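Local atomic coordinates of DUF1285 domain-containing protein (Shewanella baltica, PDB entry 2RA9), a protein that is of unknown function but has a fold with repeated structural motifs and may take part in signal transduction. Residues 72-84 / 119-131. Sequence-based numbering, arbitrary orientation.
Sequences VQVEDAPLLIVDF and YLPLERGLWGKLG. With EDO (1,2-ethanediol), chain D; EDO (1,2-ethanediol), chain F.
Ile81 lies over Gly128: its CD1 comes 3.7 Å from Gly128 O, and a CB on that glycine would collide with this methyl. With CG1 of Ile81 anti to the carbonyl carbon (chi1 -69°) and the chain extended beyond it, CD1 also reaches Leu120 CB, while CG2 packs on Leu130 CD2. On the same face Leu79 CD1 meets Leu122 CD1 at 3.7 Å, and Val95 touches Ile81 and Leu122. The backbones pair in parallel, Leu79 with Gly128 through Ile81 with Leu130, within a mixed six-stranded sheet where 79-86 lies between 93-97 and 127-130, an order repeated in the other sheet by 27-29 between 35-37 and 69-74. Hydrogen bonds from Lys129 N to Leu79 O (2.9 Å), Ile81 N to Lys129 O and Gly131 N to Ile81 O set this register. On the other face Leu80 CD1 rests against Lys129 CE. At the polar edge Asp76 takes Tyr119 OH on the syn lone pair of OD1 (2.6 Å), planes 66° apart, and Lys129 NZ on OD2 (2.8 Å) from above the carboxylate plane. An alanine here would remove both acceptors and is likely to leave the Lys129 charge without its carboxylate mate, though NZ also bonds Ala31 O.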
loop_
_atom_site.group_PDB
_atom_site.type_symbol
_atom_site.label_atom_id
_atom_site.label_comp_id
_atom_site.label_asym_id
_atom_site.label_seq_id
_atom_site.Cartn_x
_atom_site.Cartn_y
_atom_site.Cartn_z
ATOM N N VAL A 72 2.777 -12.323 -7.156
ATOM C CA VAL A 72 3.742 -11.392 -6.553
ATOM C C VAL A 72 3.958 -11.829 -5.119
ATOM O O VAL A 72 2.999 -12.097 -4.389
ATOM C CB VAL A 72 3.196 -9.957 -6.562
ATOM C CG1 VAL A 72 4.202 -8.944 -5.946
ATOM C CG2 VAL A 72 2.791 -9.542 -7.991
ATOM N N GLN A 73 5.229 -11.913 -4.695
ATOM C CA GLN A 73 5.551 -12.196 -3.275
ATOM C C GLN A 73 5.705 -10.861 -2.545
ATOM O O GLN A 73 6.363 -9.954 -3.051
ATOM C CB GLN A 73 6.845 -13.015 -3.156
ATOM C CG GLN A 73 7.095 -13.546 -1.751
ATOM C CD GLN A 73 6.039 -14.625 -1.330
ATOM O OE1 GLN A 73 5.225 -15.103 -2.151
ATOM N NE2 GLN A 73 6.071 -15.011 -0.055
ATOM N N VAL A 74 5.092 -10.748 -1.375
ATOM C CA VAL A 74 5.051 -9.504 -0.617
ATOM C C VAL A 74 5.540 -9.818 0.806
ATOM O O VAL A 74 4.981 -10.667 1.493
ATOM C CB VAL A 74 3.601 -8.919 -0.618
ATOM C CG1 VAL A 74 3.521 -7.688 0.265
ATOM C CG2 VAL A 74 3.146 -8.587 -2.015
ATOM N N GLU A 75 6.612 -9.168 1.235
ATOM C CA GLU A 75 7.203 -9.442 2.533
ATOM C C GLU A 75 6.325 -8.985 3.683
ATOM O O GLU A 75 6.202 -9.698 4.682
ATOM C CB GLU A 75 8.584 -8.767 2.653
ATOM C CG GLU A 75 9.274 -9.029 4.019
ATOM C CD GLU A 75 10.689 -8.476 4.148
ATOM O OE1 GLU A 75 11.286 -7.917 3.184
ATOM O OE2 GLU A 75 11.226 -8.616 5.272
ATOM N N ASP A 76 5.737 -7.796 3.547
ATOM C CA ASP A 76 4.985 -7.147 4.616
ATOM C C ASP A 76 3.701 -6.592 3.994
ATOM O O ASP A 76 2.769 -7.358 3.794
ATOM C CB ASP A 76 5.857 -6.083 5.296
ATOM C CG ASP A 76 5.249 -5.532 6.549
ATOM O OD1 ASP A 76 4.072 -5.842 6.879
ATOM O OD2 ASP A 76 5.983 -4.770 7.220
ATOM N N ALA A 77 3.673 -5.310 3.619
ATOM C CA ALA A 77 2.559 -4.725 2.887
ATOM C C ALA A 77 3.011 -4.388 1.455
ATOM O O ALA A 77 4.199 -4.123 1.189
ATOM C CB ALA A 77 2.106 -3.458 3.545
ATOM N N PRO A 78 2.083 -4.406 0.518
ATOM C CA PRO A 78 2.484 -4.171 -0.878
ATOM C C PRO A 78 2.921 -2.730 -1.162
ATOM O O PRO A 78 3.625 -2.476 -2.142
ATOM C CB PRO A 78 1.190 -4.491 -1.661
ATOM C CG PRO A 78 0.094 -4.343 -0.681
ATOM C CD PRO A 78 0.671 -4.809 0.608
ATOM N N LEU A 79 2.478 -1.798 -0.308
ATOM C CA LEU A 79 2.697 -0.386 -0.518
ATOM C C LEU A 79 3.134 0.249 0.798
ATOM O O LEU A 79 2.658 -0.132 1.858
ATOM C CB LEU A 79 1.415 0.264 -1.006
ATOM C CG LEU A 79 0.992 -0.126 -2.431
ATOM C CD1 LEU A 79 -0.408 0.208 -2.706
ATOM C CD2 LEU A 79 1.941 0.482 -3.478
ATOM N N LEU A 80 4.065 1.204 0.715
ATOM C CA LEU A 80 4.512 1.977 1.861
ATOM C C LEU A 80 3.981 3.417 1.697
ATOM O O LEU A 80 4.364 4.146 0.764
ATOM C CB LEU A 80 6.044 2.013 1.895
ATOM C CG LEU A 80 6.622 2.661 3.171
ATOM C CD1 LEU A 80 6.556 1.693 4.323
ATOM C CD2 LEU A 80 8.038 3.165 2.928
ATOM N N ILE A 81 3.137 3.819 2.626
ATOM C CA ILE A 81 2.560 5.148 2.651
ATOM C C ILE A 81 3.575 6.152 3.201
ATOM O O ILE A 81 4.095 5.996 4.296
ATOM C CB ILE A 81 1.280 5.179 3.466
ATOM C CG1 ILE A 81 0.174 4.393 2.733
ATOM C CG2 ILE A 81 0.848 6.655 3.736
ATOM C CD1 ILE A 81 -1.095 4.073 3.544
ATOM N N VAL A 82 3.856 7.206 2.450
ATOM C CA VAL A 82 4.879 8.184 2.845
ATOM C C VAL A 82 4.280 9.586 3.061
ATOM O O VAL A 82 4.945 10.451 3.639
ATOM C CB VAL A 82 6.041 8.212 1.866
ATOM C CG1 VAL A 82 6.705 6.855 1.818
ATOM C CG2 VAL A 82 5.660 8.698 0.419
ATOM N N ASP A 83 3.040 9.816 2.632
ATOM C CA ASP A 83 2.378 11.119 2.806
ATOM C C ASP A 83 0.886 10.929 2.817
ATOM O O ASP A 83 0.361 9.912 2.328
ATOM C CB ASP A 83 2.808 12.069 1.670
ATOM C CG ASP A 83 2.705 13.539 2.025
ATOM O OD1 ASP A 83 2.339 13.888 3.159
ATOM O OD2 ASP A 83 2.995 14.353 1.121
ATOM N N PHE A 84 0.183 11.904 3.374
ATOM C CA PHE A 84 -1.252 11.864 3.470
ATOM C C PHE A 84 -1.775 13.288 3.692
ATOM O O PHE A 84 -1.030 14.162 4.170
ATOM C CB PHE A 84 -1.726 10.906 4.583
ATOM C CG PHE A 84 -1.305 11.350 5.964
ATOM C CD1 PHE A 84 -2.040 12.298 6.634
ATOM C CD2 PHE A 84 -0.166 10.845 6.574
ATOM C CE1 PHE A 84 -1.643 12.774 7.883
ATOM C CE2 PHE A 84 0.215 11.328 7.836
ATOM C CZ PHE A 84 -0.564 12.314 8.451
ATOM N N TYR A 119 -1.245 -0.054 9.454
ATOM C CA TYR A 119 -1.641 -0.287 8.060
ATOM C C TYR A 119 -2.982 0.330 7.756
ATOM O O TYR A 119 -3.858 0.295 8.581
ATOM C CB TYR A 119 -1.701 -1.786 7.750
ATOM C CG TYR A 119 -0.441 -2.528 8.053
ATOM C CD1 TYR A 119 -0.172 -2.976 9.338
ATOM C CD2 TYR A 119 0.471 -2.837 7.063
ATOM C CE1 TYR A 119 0.953 -3.679 9.621
ATOM C CE2 TYR A 119 1.656 -3.553 7.357
ATOM C CZ TYR A 119 1.901 -3.936 8.638
ATOM O OH TYR A 119 3.025 -4.655 8.941
ATOM N N LEU A 120 -3.136 0.914 6.564
ATOM C CA LEU A 120 -4.406 1.490 6.145
ATOM C C LEU A 120 -4.927 0.745 4.927
ATOM O O LEU A 120 -4.153 0.421 4.030
ATOM C CB LEU A 120 -4.271 2.987 5.815
ATOM C CG LEU A 120 -3.929 3.924 6.984
ATOM C CD1 LEU A 120 -3.595 5.348 6.530
ATOM C CD2 LEU A 120 -5.056 3.937 8.037
ATOM N N PRO A 121 -6.240 0.506 4.856
ATOM C CA PRO A 121 -6.732 -0.261 3.724
ATOM C C PRO A 121 -6.968 0.613 2.490
ATOM O O PRO A 121 -7.469 1.729 2.587
ATOM C CB PRO A 121 -8.021 -0.881 4.261
ATOM C CG PRO A 121 -8.527 0.140 5.260
ATOM C CD PRO A 121 -7.319 0.825 5.811
ATOM N N LEU A 122 -6.519 0.094 1.353
ATOM C CA LEU A 122 -6.623 0.755 0.070
ATOM C C LEU A 122 -7.478 -0.124 -0.828
ATOM O O LEU A 122 -8.134 -1.054 -0.363
ATOM C CB LEU A 122 -5.215 0.956 -0.524
ATOM C CG LEU A 122 -4.152 1.489 0.441
ATOM C CD1 LEU A 122 -2.796 1.482 -0.177
ATOM C CD2 LEU A 122 -4.510 2.869 0.999
ATOM N N GLU A 123 -7.413 0.111 -2.130
ATOM C CA GLU A 123 -8.253 -0.624 -3.071
ATOM C C GLU A 123 -7.655 -1.965 -3.415
ATOM O O GLU A 123 -6.518 -2.251 -3.097
ATOM C CB GLU A 123 -8.454 0.209 -4.342
ATOM C CG GLU A 123 -7.225 0.416 -5.185
ATOM C CD GLU A 123 -6.419 1.675 -4.883
ATOM O OE1 GLU A 123 -6.543 2.247 -3.766
ATOM O OE2 GLU A 123 -5.652 2.089 -5.796
ATOM N N ARG A 124 -8.451 -2.791 -4.089
ATOM C CA ARG A 124 -7.985 -4.074 -4.631
ATOM C C ARG A 124 -7.431 -5.051 -3.574
ATOM O O ARG A 124 -6.602 -5.898 -3.876
ATOM C CB ARG A 124 -6.955 -3.840 -5.759
ATOM C CG ARG A 124 -7.485 -3.047 -6.986
ATOM C CD ARG A 124 -6.473 -2.925 -8.132
ATOM N NE ARG A 124 -5.176 -2.303 -7.796
ATOM C CZ ARG A 124 -4.940 -0.994 -7.638
ATOM N NH1 ARG A 124 -5.871 -0.071 -7.846
ATOM N NH2 ARG A 124 -3.715 -0.593 -7.331
ATOM N N GLY A 125 -7.881 -4.938 -2.326
ATOM C CA GLY A 125 -7.413 -5.787 -1.234
ATOM C C GLY A 125 -6.056 -5.382 -0.693
ATOM O O GLY A 125 -5.480 -6.061 0.170
ATOM N N LEU A 126 -5.521 -4.279 -1.203
ATOM C CA LEU A 126 -4.195 -3.823 -0.817
ATOM C C LEU A 126 -4.216 -3.003 0.470
ATOM O O LEU A 126 -5.117 -2.187 0.672
ATOM C CB LEU A 126 -3.567 -2.990 -1.909
ATOM C CG LEU A 126 -3.503 -3.633 -3.316
ATOM C CD1 LEU A 126 -2.925 -2.651 -4.369
ATOM C CD2 LEU A 126 -2.796 -4.961 -3.308
ATOM N N TRP A 127 -3.196 -3.206 1.297
ATOM C CA TRP A 127 -2.973 -2.417 2.517
ATOM C C TRP A 127 -1.684 -1.646 2.333
ATOM O O TRP A 127 -0.716 -2.158 1.730
ATOM C CB TRP A 127 -2.842 -3.357 3.731
ATOM C CG TRP A 127 -4.138 -3.968 4.139
ATOM C CD1 TRP A 127 -4.756 -5.045 3.554
ATOM C CD2 TRP A 127 -5.012 -3.538 5.186
ATOM N NE1 TRP A 127 -5.933 -5.327 4.190
ATOM C CE2 TRP A 127 -6.114 -4.416 5.197
ATOM C CE3 TRP A 127 -4.975 -2.500 6.122
ATOM C CZ2 TRP A 127 -7.155 -4.283 6.105
ATOM C CZ3 TRP A 127 -5.984 -2.389 7.013
ATOM C CH2 TRP A 127 -7.066 -3.261 7.001
ATOM N N GLY A 128 -1.663 -0.411 2.827
ATOM C CA GLY A 128 -0.476 0.399 2.849
ATOM C C GLY A 128 0.071 0.494 4.263
ATOM O O GLY A 128 -0.674 0.821 5.184
ATOM N N LYS A 129 1.360 0.211 4.448
ATOM C CA LYS A 129 2.028 0.357 5.728
ATOM C C LYS A 129 2.426 1.825 5.896
ATOM O O LYS A 129 3.049 2.377 5.024
ATOM C CB LYS A 129 3.299 -0.501 5.785
ATOM C CG LYS A 129 4.024 -0.363 7.100
ATOM C CD LYS A 129 5.066 -1.433 7.350
ATOM C CE LYS A 129 6.237 -1.299 6.472
ATOM N NZ LYS A 129 7.269 -2.358 6.725
ATOM N N LEU A 130 2.157 2.422 7.050
ATOM C CA LEU A 130 2.642 3.781 7.293
ATOM C C LEU A 130 4.145 3.805 7.477
ATOM O O LEU A 130 4.690 3.085 8.332
ATOM C CB LEU A 130 2.000 4.358 8.569
ATOM C CG LEU A 130 0.520 4.710 8.525
ATOM C CD1 LEU A 130 0.111 5.386 9.792
ATOM C CD2 LEU A 130 0.262 5.637 7.334
ATOM N N GLY A 131 4.810 4.602 6.669
ATOM C CA GLY A 131 6.233 4.772 6.794
ATOM C C GLY A 131 6.620 5.453 8.101
ATOM O O GLY A 131 5.831 6.215 8.678
HETATM C C1 EDO D . 3.094 13.041 6.083
HETATM O O1 EDO D . 4.059 13.024 7.132
HETATM C C2 EDO D . 2.105 14.170 6.298
HETATM O O2 EDO D . 2.684 15.402 5.870
HETATM C C1 EDO F . 5.564 3.106 11.806
HETATM O O1 EDO F . 6.187 2.010 12.490
HETATM C C2 EDO F . 4.085 2.828 11.565
HETATM O O2 EDO F . 3.890 1.737 10.635
#